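Local coordinates for protein 3-hydroxy-3-methylglutaryl-CoA lyase (Acinetobacter baumannii, PDB 6NDS) that is a TIM-barrel enzyme of the HMGL-like family that holds a zinc ion and coenzyme A, at residues T153-P157 / A185-A191. Residues are numbered along the deposited sequence; the frame is centred on the assembly and turned at random.
Sequences TFGCP and ADTTGMA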
ATOM      1  N   THR A 153     -17.215   3.779  -9.152  1.00 20.55           N
ATOM      2  CA  THR A 153     -17.614   5.025  -8.500  1.00 23.07           C
ATOM      3  C   THR A 153     -16.545   6.099  -8.655  1.00 21.08           C
ATOM      4  O   THR A 153     -16.859   7.290  -8.801  1.00 23.65           O
ATOM      5  CB  THR A 153     -17.899   4.765  -7.013  1.00 22.40           C
ATOM      6  OG1 THR A 153     -19.183   4.140  -6.881  1.00 22.78           O
ATOM      7  CG2 THR A 153     -17.883   6.062  -6.191  1.00 20.71           C
ATOM      8  N   PHE A 154     -15.275   5.696  -8.640  1.00 20.76           N
ATOM      9  CA  PHE A 154     -14.160   6.629  -8.560  1.00 18.46           C
ATOM     10  C   PHE A 154     -13.407   6.777  -9.882  1.00 25.04           C
ATOM     11  O   PHE A 154     -12.314   7.357  -9.903  1.00 26.76           O
ATOM     12  CB  PHE A 154     -13.211   6.186  -7.443  1.00 19.61           C
ATOM     13  CG  PHE A 154     -13.886   6.024  -6.103  1.00 20.71           C
ATOM     14  CD1 PHE A 154     -14.001   7.102  -5.234  1.00 19.56           C
ATOM     15  CD2 PHE A 154     -14.413   4.802  -5.718  1.00 20.24           C
ATOM     16  CE1 PHE A 154     -14.634   6.957  -4.000  1.00 20.97           C
ATOM     17  CE2 PHE A 154     -15.038   4.651  -4.490  1.00 20.47           C
ATOM     18  CZ  PHE A 154     -15.145   5.735  -3.626  1.00 19.62           C
ATOM     19  N   GLY A 155     -13.967   6.287 -10.979  1.00 21.86           N
ATOM     20  CA  GLY A 155     -13.320   6.309 -12.277  1.00 21.70           C
ATOM     21  C   GLY A 155     -13.507   4.964 -12.956  1.00 21.77           C
ATOM     22  O   GLY A 155     -13.800   3.952 -12.321  1.00 24.53           O
ATOM     23  N   CYS A 156     -13.338   4.965 -14.277  1.00 22.68           N
ATOM     24  CA  CYS A 156     -13.589   3.819 -15.132  1.00 23.26           C
ATOM     25  C   CYS A 156     -12.379   3.544 -16.015  1.00 23.66           C
ATOM     26  O   CYS A 156     -11.787   4.479 -16.567  1.00 25.43           O
ATOM     27  CB  CYS A 156     -14.820   4.083 -16.006  1.00 23.54           C
ATOM     28  SG  CYS A 156     -15.100   2.862 -17.309  1.00 27.57           S
ATOM     29  N   PRO A 157     -11.985   2.273 -16.166  1.00 25.85           N
ATOM     30  CA  PRO A 157     -10.842   1.960 -17.039  1.00 25.62           C
ATOM     31  C   PRO A 157     -11.105   2.240 -18.514  1.00 25.19           C
ATOM     32  O   PRO A 157     -10.146   2.302 -19.298  1.00 27.92           O
ATOM     33  CB  PRO A 157     -10.612   0.460 -16.793  1.00 26.93           C
ATOM     34  CG  PRO A 157     -11.975  -0.056 -16.388  1.00 27.11           C
ATOM     35  CD  PRO A 157     -12.590   1.064 -15.575  1.00 25.22           C
ATOM     36  N   ALA A 185     -17.828   1.147  -4.987  1.00 18.04           N
ATOM     37  CA  ALA A 185     -16.708   0.290  -5.354  1.00 16.94           C
ATOM     38  C   ALA A 185     -15.740   1.018  -6.280  1.00 17.52           C
ATOM     39  O   ALA A 185     -16.157   1.607  -7.285  1.00 21.63           O
ATOM     40  CB  ALA A 185     -17.217  -0.998  -6.009  1.00 19.44           C
ATOM     41  N   ASP A 186     -14.442   0.926  -5.955  1.00 17.03           N
ATOM     42  CA  ASP A 186     -13.340   1.405  -6.804  1.00 16.71           C
ATOM     43  C   ASP A 186     -12.787   0.212  -7.586  1.00 19.07           C
ATOM     44  O   ASP A 186     -11.760  -0.384  -7.248  1.00 19.65           O
ATOM     45  CB  ASP A 186     -12.263   2.055  -5.945  1.00 18.11           C
ATOM     46  CG  ASP A 186     -11.146   2.638  -6.764  1.00 23.37           C
ATOM     47  OD1 ASP A 186     -11.343   2.811  -7.981  1.00 22.33           O
ATOM     48  OD2 ASP A 186     -10.070   2.920  -6.197  1.00 22.24           O
ATOM     49  N   THR A 187     -13.474  -0.095  -8.686  1.00 17.11           N
ATOM     50  CA  THR A 187     -13.301  -1.361  -9.397  1.00 19.37           C
ATOM     51  C   THR A 187     -11.881  -1.571  -9.916  1.00 23.60           C
ATOM     52  O   THR A 187     -11.361  -2.694  -9.872  1.00 23.59           O
ATOM     53  CB  THR A 187     -14.299  -1.407 -10.546  1.00 22.94           C
ATOM     54  OG1 THR A 187     -15.600  -1.129 -10.024  1.00 23.41           O
ATOM     55  CG2 THR A 187     -14.292  -2.783 -11.224  1.00 24.00           C
ATOM     56  N   THR A 188     -11.243  -0.528 -10.455  1.00 23.14           N
ATOM     57  CA  THR A 188      -9.873  -0.693 -10.936  1.00 22.64           C
ATOM     58  C   THR A 188      -8.887   0.201 -10.195  1.00 22.59           C
ATOM     59  O   THR A 188      -7.861   0.596 -10.757  1.00 22.44           O
ATOM     60  CB  THR A 188      -9.764  -0.450 -12.440  1.00 29.08           C
ATOM     61  OG1 THR A 188     -10.165   0.890 -12.742  1.00 25.54           O
ATOM     62  CG2 THR A 188     -10.627  -1.442 -13.201  1.00 28.18           C
ATOM     63  N   GLY A 189      -9.166   0.503  -8.930  1.00 20.60           N
ATOM     64  CA  GLY A 189      -8.175   1.150  -8.090  1.00 19.94           C
ATOM     65  C   GLY A 189      -7.756   2.513  -8.597  1.00 20.36           C
ATOM     66  O   GLY A 189      -6.562   2.821  -8.680  1.00 22.24           O
ATOM     67  N   MET A 190      -8.740   3.340  -8.948  1.00 18.32           N
ATOM     68  CA  MET A 190      -8.489   4.678  -9.457  1.00 17.78           C
ATOM     69  C   MET A 190      -8.670   5.772  -8.408  1.00 16.73           C
ATOM     70  O   MET A 190      -8.350   6.937  -8.696  1.00 22.50           O
ATOM     71  CB  MET A 190      -9.399   4.944 -10.660  1.00 22.42           C
ATOM     72  CG  MET A 190      -9.068   4.007 -11.844  1.00 18.95           C
ATOM     73  SD  MET A 190     -10.200   4.181 -13.228  1.00 25.37           S
ATOM     74  CE  MET A 190      -9.680   5.740 -13.935  1.00 24.15           C
ATOM     75  N   ALA A 191      -9.147   5.438  -7.209  1.00 18.32           N
ATOM     76  CA  ALA A 191      -9.476   6.453  -6.208  1.00 18.43           C
ATOM     77  C   ALA A 191      -8.232   7.018  -5.518  1.00 19.51           C
ATOM     78  O   ALA A 191      -7.196   6.357  -5.406  1.00 18.38           O
ATOM     79  CB  ALA A 191     -10.411   5.875  -5.141  1.00 18.19           C
TER
HETATM   80  O   HOH W   1     -13.649   3.335  -9.564  1.00 22.54           O
HETATM   81  O   HOH W   2     -12.539   1.473 -11.995  1.00 29.56           O
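Thr153 N donates to Ala185 O at 3.1 Å, where two adjacent parallel strands of a TIM barrel run into their C-terminal loops. Residues 153-157 follow strand 145-151, and residues 185-191 take in the last part of strand 182-186 and the loop after it. These strand ends lie on the zinc side of the barrel, with the side chain of Ala185 about 6 Å from the metal. Beyond the backbone bond, side chains and two waters join the loops.

Phe154 can be followed outward. Its CB lies 3.6 Å from Ala191 CB. CG is anti to the carbonyl carbon (chi1 -55°) and meets the same methyl. CD1 also touches Ala191 CB, while CD2 reaches Asp186 CB at 3.5 Å and CE2 comes near Asp186 N. Thr153 CG2 sits over the ring centre, covering one face. Val196 and Ile199 of helix 193-203 also touch the Phe154 side chain.

The carboxylate of Asp186, its plane turned 64° from the ring, binds two backbone N-H groups of its own loop. That loop makes a type I turn from Asp186 to Gly189. OD1 takes Met190 N through its syn lone pair; OD2 takes Ala191 N from above the carboxylate plane. OD1 also accepts from water 1, which in turn accepts from Phe154 N and donates to Gly155 O. This water therefore ties the carboxylate to residues 154 and 155 of the other loop.

Met190 SD lies 3.4 Å from Gly155 C. The bend at chi3 (74°) then brings CE to 3.6 Å from Cys156 O. Farther along, the Pro157 ring packs on Thr188 CG2, and His310 of the second subunit packs on Pro157. Water 2 donates to Gly155 O and hydrogen-bonds Thr188 OG1 at 2.6 Å.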